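Local coordinates for protein TetR family transcriptional regulator (Streptomyces coelicolor, PDB 6SRN) that probably binds operator DNA as a TetR-family transcriptional regulator and holds a furan-type hormone of antibiotic control in a pocket of its helical ligand-binding domain, at residues A[101-106]-A[207-212]; A[41-46]-A[122-127]; A[54-57]-A[62-65]. All blocks are in the same frame, centred on the assembly; numbering follows the deposited sequence.

Contact 1. Residues A[101-106]-A[207-212]; sequences TPLETV and LMFFAL
Leu103 and Val106 of helix 102-119 meet Phe209 of helix 197-212 at the rim of its benzene ring. The methyl CD2 of Leu103 lies 3.9 Å from Phe209 CE1 and 4.1 Å from Phe209 CD1. One turn further on, Val106 CG1 is 4.0 Å from Phe209 CZ. Both methyls thus meet adjacent edge atoms of the ring, near its plane, and neither lies over its face. The two approaches differ: the side chains of Leu103 and Phe209 run past each other in opposite senses, whereas those of Val106 and Phe209 meet at a slant. In Phe209 a chi1 of -75° sets CG beside the backbone N, anti to the carbonyl carbon, and the ring spans the gap between backbones whose nearest CA atoms, those of Leu103 and Phe209, are 8.5 Å apart. The touching atoms are all carbon, no hydrogen bond joins the segments, and all three residues are buried. Leu177 of helix 170-192 touches both Val106 and Phe209 and so adds to the cluster.

The start of helix 102-119 is fixed by a capping box: Glu104 N donates to Thr101 OG1, and Thr101 N returns a bond of 3.1 Å to Glu104 OE1, met on the anti side of the carboxylate. Thr105 OG1 also donates to Thr101 O, 2.9 Å away, from above the carbonyl plane. Gln163 binds both Thr101 OG1 and Leu103 N. On the residues either side of Phe209 in sequence, Phe210 makes a cation-pi contact with Arg165 of the second subunit, and Met208 packs on Met208 of that subunit. The arrangement belongs to the helical core of a TetR-type C-terminal domain, where the last helix contributes to the dimer interface.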
loop_
_atom_site.group_PDB
_atom_site.type_symbol
_atom_site.label_atom_id
_atom_site.label_comp_id
_atom_site.label_asym_id
_atom_site.label_seq_id
_atom_site.Cartn_x
_atom_site.Cartn_y
_atom_site.Cartn_z
ATOM N N THR A 101 -10.533 26.643 -1.888
ATOM C CA THR A 101 -9.308 26.981 -1.143
ATOM C C THR A 101 -8.222 25.932 -1.364
ATOM O O THR A 101 -8.506 24.854 -1.852
ATOM C CB THR A 101 -9.555 27.070 0.382
ATOM O OG1 THR A 101 -9.886 25.779 0.933
ATOM C CG2 THR A 101 -10.632 28.120 0.722
ATOM N N PRO A 102 -6.977 26.284 -1.057
ATOM C CA PRO A 102 -5.897 25.316 -1.273
ATOM C C PRO A 102 -6.151 23.951 -0.627
ATOM O O PRO A 102 -6.006 22.896 -1.271
ATOM C CB PRO A 102 -4.693 26.035 -0.653
ATOM C CG PRO A 102 -4.968 27.493 -1.014
ATOM C CD PRO A 102 -6.426 27.610 -0.702
ATOM N N LEU A 103 -6.572 23.917 0.628
ATOM C CA LEU A 103 -6.758 22.643 1.297
ATOM C C LEU A 103 -8.004 21.905 0.760
ATOM O O LEU A 103 -7.982 20.690 0.637
ATOM C CB LEU A 103 -6.937 22.847 2.793
ATOM C CG LEU A 103 -5.888 22.370 3.766
ATOM C CD1 LEU A 103 -6.573 22.247 5.131
ATOM C CD2 LEU A 103 -5.183 21.130 3.318
ATOM N N GLU A 104 -9.076 22.636 0.431
ATOM C CA GLU A 104 -10.276 22.026 -0.197
ATOM C C GLU A 104 -9.948 21.448 -1.570
ATOM O O GLU A 104 -10.545 20.463 -1.965
ATOM C CB GLU A 104 -11.337 23.094 -0.407
ATOM C CG GLU A 104 -12.057 23.428 0.872
ATOM C CD GLU A 104 -13.067 24.520 0.624
ATOM O OE1 GLU A 104 -12.841 25.321 -0.330
ATOM O OE2 GLU A 104 -14.104 24.529 1.295
ATOM N N THR A 105 -8.981 22.026 -2.262
ATOM C CA THR A 105 -8.548 21.519 -3.572
ATOM C C THR A 105 -7.909 20.152 -3.361
ATOM O O THR A 105 -8.214 19.195 -4.115
ATOM C CB THR A 105 -7.580 22.499 -4.244
ATOM O OG1 THR A 105 -8.278 23.737 -4.525
ATOM C CG2 THR A 105 -6.958 21.952 -5.512
ATOM N N VAL A 106 -7.017 20.050 -2.387
ATOM C CA VAL A 106 -6.386 18.747 -2.051
ATOM C C VAL A 106 -7.466 17.726 -1.667
ATOM O O VAL A 106 -7.477 16.583 -2.159
ATOM C CB VAL A 106 -5.396 18.892 -0.906
ATOM C CG1 VAL A 106 -4.785 17.559 -0.519
ATOM C CG2 VAL A 106 -4.267 19.861 -1.258
ATOM N N LEU A 207 -9.394 12.156 9.951
ATOM C CA LEU A 207 -8.235 12.318 10.823
ATOM C C LEU A 207 -7.146 13.179 10.174
ATOM O O LEU A 207 -6.612 14.100 10.786
ATOM C CB LEU A 207 -7.626 10.957 11.138
ATOM C CG LEU A 207 -8.504 9.930 11.835
ATOM C CD1 LEU A 207 -7.753 8.611 11.961
ATOM C CD2 LEU A 207 -8.940 10.422 13.195
ATOM N N MET A 208 -6.806 12.889 8.924
ATOM C CA MET A 208 -5.690 13.594 8.292
ATOM C C MET A 208 -5.994 15.056 8.164
ATOM O O MET A 208 -5.129 15.866 8.460
ATOM C CB MET A 208 -5.393 12.997 6.928
ATOM C CG MET A 208 -5.086 11.534 7.096
ATOM S SD MET A 208 -3.415 11.255 7.625
ATOM C CE MET A 208 -2.362 11.828 6.251
ATOM N N PHE A 209 -7.186 15.410 7.702
ATOM C CA PHE A 209 -7.494 16.831 7.519
ATOM C C PHE A 209 -7.754 17.552 8.835
ATOM O O PHE A 209 -7.436 18.730 8.923
ATOM C CB PHE A 209 -8.579 17.031 6.480
ATOM C CG PHE A 209 -8.071 16.826 5.104
ATOM C CD1 PHE A 209 -7.443 17.850 4.393
ATOM C CD2 PHE A 209 -8.102 15.560 4.560
ATOM C CE1 PHE A 209 -6.905 17.602 3.128
ATOM C CE2 PHE A 209 -7.592 15.338 3.303
ATOM C CZ PHE A 209 -6.974 16.335 2.608
ATOM N N PHE A 210 -8.195 16.840 9.862
ATOM C CA PHE A 210 -8.282 17.434 11.211
ATOM C C PHE A 210 -6.894 17.876 11.661
ATOM O O PHE A 210 -6.723 18.990 12.235
ATOM C CB PHE A 210 -8.873 16.477 12.222
ATOM C CG PHE A 210 -8.977 17.066 13.591
ATOM C CD1 PHE A 210 -7.914 16.988 14.488
ATOM C CD2 PHE A 210 -10.130 17.705 13.961
ATOM C CE1 PHE A 210 -8.017 17.549 15.752
ATOM C CE2 PHE A 210 -10.246 18.271 15.212
ATOM C CZ PHE A 210 -9.181 18.209 16.097
ATOM N N ALA A 211 -5.901 17.049 11.338
ATOM C CA ALA A 211 -4.504 17.326 11.696
ATOM C C ALA A 211 -3.826 18.377 10.818
ATOM O O ALA A 211 -2.816 18.957 11.224
ATOM C CB ALA A 211 -3.731 16.039 11.676
ATOM N N LEU A 212 -4.324 18.611 9.604
ATOM C CA LEU A 212 -3.729 19.569 8.682
ATOM C C LEU A 212 -4.310 20.958 8.851
ATOM O O LEU A 212 -3.637 21.937 8.597
ATOM C CB LEU A 212 -3.891 19.162 7.218
ATOM C CG LEU A 212 -3.081 17.913 6.871
ATOM C CD1 LEU A 212 -3.550 17.417 5.530
ATOM C CD2 LEU A 212 -1.596 18.180 6.840
#

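Contact 2. Residues A[41-46]-A[122-127]; sequences IFASRG and VMQAGA
Ala43 and Ala125 bring helix 31-49 of the TetR DNA-binding domain against helix 121-131 of the ligand-binding domain, a contact between the two domains of this all-helical fold. Their CA atoms are 4.2 Å apart, and the short helical segments approach to 7.8 Å between axes at a signed crossing angle of 44°. Such closeness is possible because small residues meet at the crossing. Ala43 CB points at the partner helix and packs on its main chain, 3.9 Å from Ala125 N; Ala125 CB in turn lies 4.0 Å from Ala43 N.

Around this pair, Phe42 uses only its CB, 4.0 Å from Ala125 CB, while its ring leads away and has Gly46 O in plane at its edge. Gln124 likewise touches through the base of its side chain. Its amide takes no part in the crossing: NE2 is bonded to Phe117 O, and Phe117 lines the pocket of the bound furan. Arg128, the next residue on helix 121-131, donates from NH1 to Ala43 O and adds a hydrogen bond between the helices. Ala43 CB also stands 3.9 Å from Gln124 CB.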
loop_
_atom_site.group_PDB
_atom_site.type_symbol
_atom_site.label_atom_id
_atom_site.label_comp_id
_atom_site.label_asym_id
_atom_site.label_seq_id
_atom_site.Cartn_x
_atom_site.Cartn_y
_atom_site.Cartn_z
ATOM N N ILE A 41 -8.535 -5.374 -19.310
ATOM C CA ILE A 41 -7.869 -6.682 -19.229
ATOM C C ILE A 41 -6.758 -6.726 -18.163
ATOM O O ILE A 41 -6.631 -7.692 -17.411
ATOM C CB ILE A 41 -7.398 -7.123 -20.638
ATOM C CG1 ILE A 41 -8.643 -7.411 -21.464
ATOM C CG2 ILE A 41 -6.465 -8.336 -20.563
ATOM C CD1 ILE A 41 -8.413 -7.538 -22.920
ATOM N N PHE A 42 -5.963 -5.678 -18.109
ATOM C CA PHE A 42 -4.923 -5.634 -17.081
ATOM C C PHE A 42 -5.548 -5.607 -15.689
ATOM O O PHE A 42 -5.028 -6.217 -14.760
ATOM C CB PHE A 42 -4.027 -4.412 -17.213
ATOM C CG PHE A 42 -3.020 -4.450 -18.350
ATOM C CD1 PHE A 42 -2.202 -5.536 -18.585
ATOM C CD2 PHE A 42 -2.829 -3.296 -19.112
ATOM C CE1 PHE A 42 -1.246 -5.481 -19.601
ATOM C CE2 PHE A 42 -1.865 -3.216 -20.111
ATOM C CZ PHE A 42 -1.111 -4.325 -20.357
ATOM N N ALA A 43 -6.620 -4.840 -15.522
ATOM C CA ALA A 43 -7.261 -4.764 -14.187
ATOM C C ALA A 43 -7.802 -6.113 -13.715
ATOM O O ALA A 43 -7.700 -6.459 -12.536
ATOM C CB ALA A 43 -8.349 -3.706 -14.193
ATOM N N SER A 44 -8.304 -6.894 -14.658
ATOM C CA SER A 44 -8.939 -8.132 -14.309
ATOM C C SER A 44 -7.955 -9.285 -14.238
ATOM O O SER A 44 -8.143 -10.163 -13.390
ATOM C CB SER A 44 -10.137 -8.398 -15.230
ATOM O OG SER A 44 -9.776 -8.567 -16.540
ATOM N N ARG A 45 -6.897 -9.242 -15.053
ATOM C CA ARG A 45 -5.975 -10.375 -15.227
ATOM C C ARG A 45 -4.546 -10.153 -14.788
ATOM O O ARG A 45 -3.795 -11.130 -14.666
ATOM C CB ARG A 45 -5.944 -10.818 -16.694
ATOM C CG ARG A 45 -7.319 -11.157 -17.212
ATOM C CD ARG A 45 -7.344 -11.639 -18.651
ATOM N NE ARG A 45 -8.726 -11.588 -19.135
ATOM C CZ ARG A 45 -9.097 -11.701 -20.412
ATOM N NH1 ARG A 45 -8.201 -11.890 -21.358
ATOM N NH2 ARG A 45 -10.392 -11.635 -20.724
ATOM N N GLY A 46 -4.173 -8.899 -14.560
ATOM C CA GLY A 46 -2.788 -8.540 -14.269
ATOM C C GLY A 46 -1.960 -8.569 -15.536
ATOM O O GLY A 46 -2.439 -8.896 -16.617
ATOM N N VAL A 122 -8.991 2.358 -16.122
ATOM C CA VAL A 122 -7.611 2.854 -16.307
ATOM C C VAL A 122 -6.914 3.028 -14.943
ATOM O O VAL A 122 -5.718 2.742 -14.802
ATOM C CB VAL A 122 -7.579 4.146 -17.139
ATOM C CG1 VAL A 122 -6.159 4.703 -17.231
ATOM C CG2 VAL A 122 -8.144 3.868 -18.516
ATOM N N MET A 123 -7.659 3.533 -13.953
ATOM C CA MET A 123 -7.089 3.673 -12.617
ATOM C C MET A 123 -6.846 2.323 -11.979
ATOM O O MET A 123 -5.798 2.138 -11.335
ATOM C CB MET A 123 -8.014 4.520 -11.755
ATOM C CG MET A 123 -8.214 5.949 -12.243
ATOM S SD MET A 123 -6.709 6.955 -12.035
ATOM C CE MET A 123 -6.752 7.107 -10.327
ATOM N N GLN A 124 -7.781 1.411 -12.123
ATOM C CA GLN A 124 -7.618 0.118 -11.512
ATOM C C GLN A 124 -6.408 -0.610 -12.130
ATOM O O GLN A 124 -5.631 -1.266 -11.456
ATOM C CB GLN A 124 -8.876 -0.705 -11.691
ATOM C CG GLN A 124 -10.086 -0.057 -11.002
ATOM C CD GLN A 124 -11.415 -0.602 -11.420
ATOM O OE1 GLN A 124 -11.527 -1.420 -12.319
ATOM N NE2 GLN A 124 -12.446 -0.158 -10.740
ATOM N N ALA A 125 -6.264 -0.493 -13.437
ATOM C CA ALA A 125 -5.159 -1.101 -14.144
ATOM C C ALA A 125 -3.839 -0.458 -13.780
ATOM O O ALA A 125 -2.838 -1.132 -13.572
ATOM C CB ALA A 125 -5.379 -1.023 -15.633
ATOM N N GLY A 126 -3.829 0.872 -13.701
ATOM C CA GLY A 126 -2.596 1.579 -13.315
ATOM C C GLY A 126 -2.106 1.103 -11.975
ATOM O O GLY A 126 -0.926 0.813 -11.810
ATOM N N ALA A 127 -3.010 1.001 -11.020
ATOM C CA ALA A 127 -2.658 0.538 -9.689
ATOM C C ALA A 127 -2.212 -0.915 -9.699
ATOM O O ALA A 127 -1.189 -1.291 -9.085
ATOM C CB ALA A 127 -3.803 0.741 -8.685
#

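Contact 3. Residues A[54-57]-A[62-65]; sequences DVAE and TKGA
Ala56 packs its methyl group against the backbone at the start of helix 63-69, while Asp54 and Val55 serve other neighbours. Asp54 comes first. Its side chain points away from segment 62-65, and its OD2 forms a salt bridge with Arg45 NH1, while Asp54 N is bonded to Ser51 OG. Val55 faces the body of the domain, where it touches Ala38 and Ile41 of helix 31-49. Ala56 is the buried residue that makes the contact. Its CB lies 3.8 Å from Lys63 N and 3.9 Å from Thr62 C, so one methyl rests on the peptide group that joins the two residues. The nearest CA atoms, those of Ala56 and Lys63, are 5.4 Å apart, a spacing suited to a side chain of a single carbon. Lys63 adds a looser touch, with its CG 4.3 Å from Ala56 CB, before its chain leads away. Glu57 also turns its carboxylate away from the second segment.

Across from Ala56, Thr62 presents its main chain and turns its own side chain the other way. With chi1 at 61°, its OG1 accepts from Ala65 N at 3.1 Å, an N-H...O angle of 156°, and caps the helix that follows. Both segments fall within the predicted helix-turn-helix, residues 51-70. No hydrogen bond crosses between them, so the chemistry implies a junction set by van der Waals contact of a methyl over the face of a peptide, while Thr62 OG1 caps the helix and Asp54 OD2 ties to Arg45.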
loop_
_atom_site.group_PDB
_atom_site.type_symbol
_atom_site.label_atom_id
_atom_site.label_comp_id
_atom_site.label_asym_id
_atom_site.label_seq_id
_atom_site.Cartn_x
_atom_site.Cartn_y
_atom_site.Cartn_z
ATOM N N ASP A 54 -5.473 -10.579 -26.748
ATOM C CA ASP A 54 -6.778 -10.457 -26.126
ATOM C C ASP A 54 -7.262 -9.009 -26.151
ATOM O O ASP A 54 -8.448 -8.779 -26.314
ATOM C CB ASP A 54 -6.751 -11.030 -24.725
ATOM C CG ASP A 54 -6.809 -12.556 -24.718
ATOM O OD1 ASP A 54 -7.072 -13.195 -25.773
ATOM O OD2 ASP A 54 -6.554 -13.108 -23.649
ATOM N N VAL A 55 -6.341 -8.057 -26.014
ATOM C CA VAL A 55 -6.661 -6.643 -26.180
ATOM C C VAL A 55 -7.179 -6.338 -27.595
ATOM O O VAL A 55 -8.205 -5.681 -27.762
ATOM C CB VAL A 55 -5.441 -5.763 -25.838
ATOM C CG1 VAL A 55 -5.751 -4.301 -26.151
ATOM C CG2 VAL A 55 -5.041 -5.943 -24.359
ATOM N N ALA A 56 -6.475 -6.833 -28.601
ATOM C CA ALA A 56 -6.910 -6.679 -30.005
ATOM C C ALA A 56 -8.310 -7.250 -30.235
ATOM O O ALA A 56 -9.171 -6.587 -30.828
ATOM C CB ALA A 56 -5.885 -7.304 -30.921
ATOM N N GLU A 57 -8.562 -8.438 -29.700
ATOM C CA GLU A 57 -9.897 -9.060 -29.846
ATOM C C GLU A 57 -10.979 -8.203 -29.176
ATOM O O GLU A 57 -12.069 -8.020 -29.739
ATOM C CB GLU A 57 -9.904 -10.442 -29.225
ATOM C CG GLU A 57 -11.193 -11.225 -29.447
ATOM C CD GLU A 57 -11.453 -12.238 -28.345
ATOM O OE1 GLU A 57 -10.507 -12.551 -27.578
ATOM O OE2 GLU A 57 -12.612 -12.708 -28.240
ATOM N N THR A 62 -6.880 -6.176 -35.462
ATOM C CA THR A 62 -5.812 -7.187 -35.520
ATOM C C THR A 62 -4.676 -6.810 -34.577
ATOM O O THR A 62 -4.500 -5.635 -34.248
ATOM C CB THR A 62 -5.188 -7.301 -36.928
ATOM O OG1 THR A 62 -4.601 -6.042 -37.282
ATOM C CG2 THR A 62 -6.250 -7.734 -37.961
ATOM N N LYS A 63 -3.893 -7.797 -34.170
ATOM C CA LYS A 63 -2.708 -7.521 -33.334
ATOM C C LYS A 63 -1.773 -6.543 -34.040
ATOM O O LYS A 63 -1.225 -5.641 -33.393
ATOM C CB LYS A 63 -1.913 -8.779 -32.974
ATOM C CG LYS A 63 -2.520 -9.701 -31.924
ATOM C CD LYS A 63 -1.587 -10.881 -31.593
ATOM C CE LYS A 63 -0.370 -10.488 -30.750
ATOM N NZ LYS A 63 0.527 -11.623 -30.355
ATOM N N GLY A 64 -1.527 -6.764 -35.332
ATOM C CA GLY A 64 -0.634 -5.867 -36.099
ATOM C C GLY A 64 -1.096 -4.426 -36.087
ATOM O O GLY A 64 -0.302 -3.498 -35.927
ATOM N N ALA A 65 -2.401 -4.220 -36.182
ATOM C CA ALA A 65 -2.931 -2.865 -36.048
ATOM C C ALA A 65 -2.747 -2.255 -34.631
ATOM O O ALA A 65 -2.426 -1.073 -34.454
ATOM C CB ALA A 65 -4.388 -2.848 -36.478
#

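In the fold
The three contacts are spread along an elongated, all-helical chain. Contact 3 comes within the DNA-binding part, between the two segments of contact 2 in sequence; their centres are 18 Å apart, and they touch, in part through the packing of Ile41 on segment 54-57. Contact 2 joins helix 31-49 to helix 121-131, the helix directly after 102-119 of contact 1; the centres of contacts 1 and 2 are 29 Å apart. Contacts 1 and 3 lie on opposite sides of the chain's centre, 45 Å between centres. Contact 2 thus joins the DNA-binding domain to the ligand-binding domain, a position consistent with relaying hormone binding to DNA, as in TetR relatives.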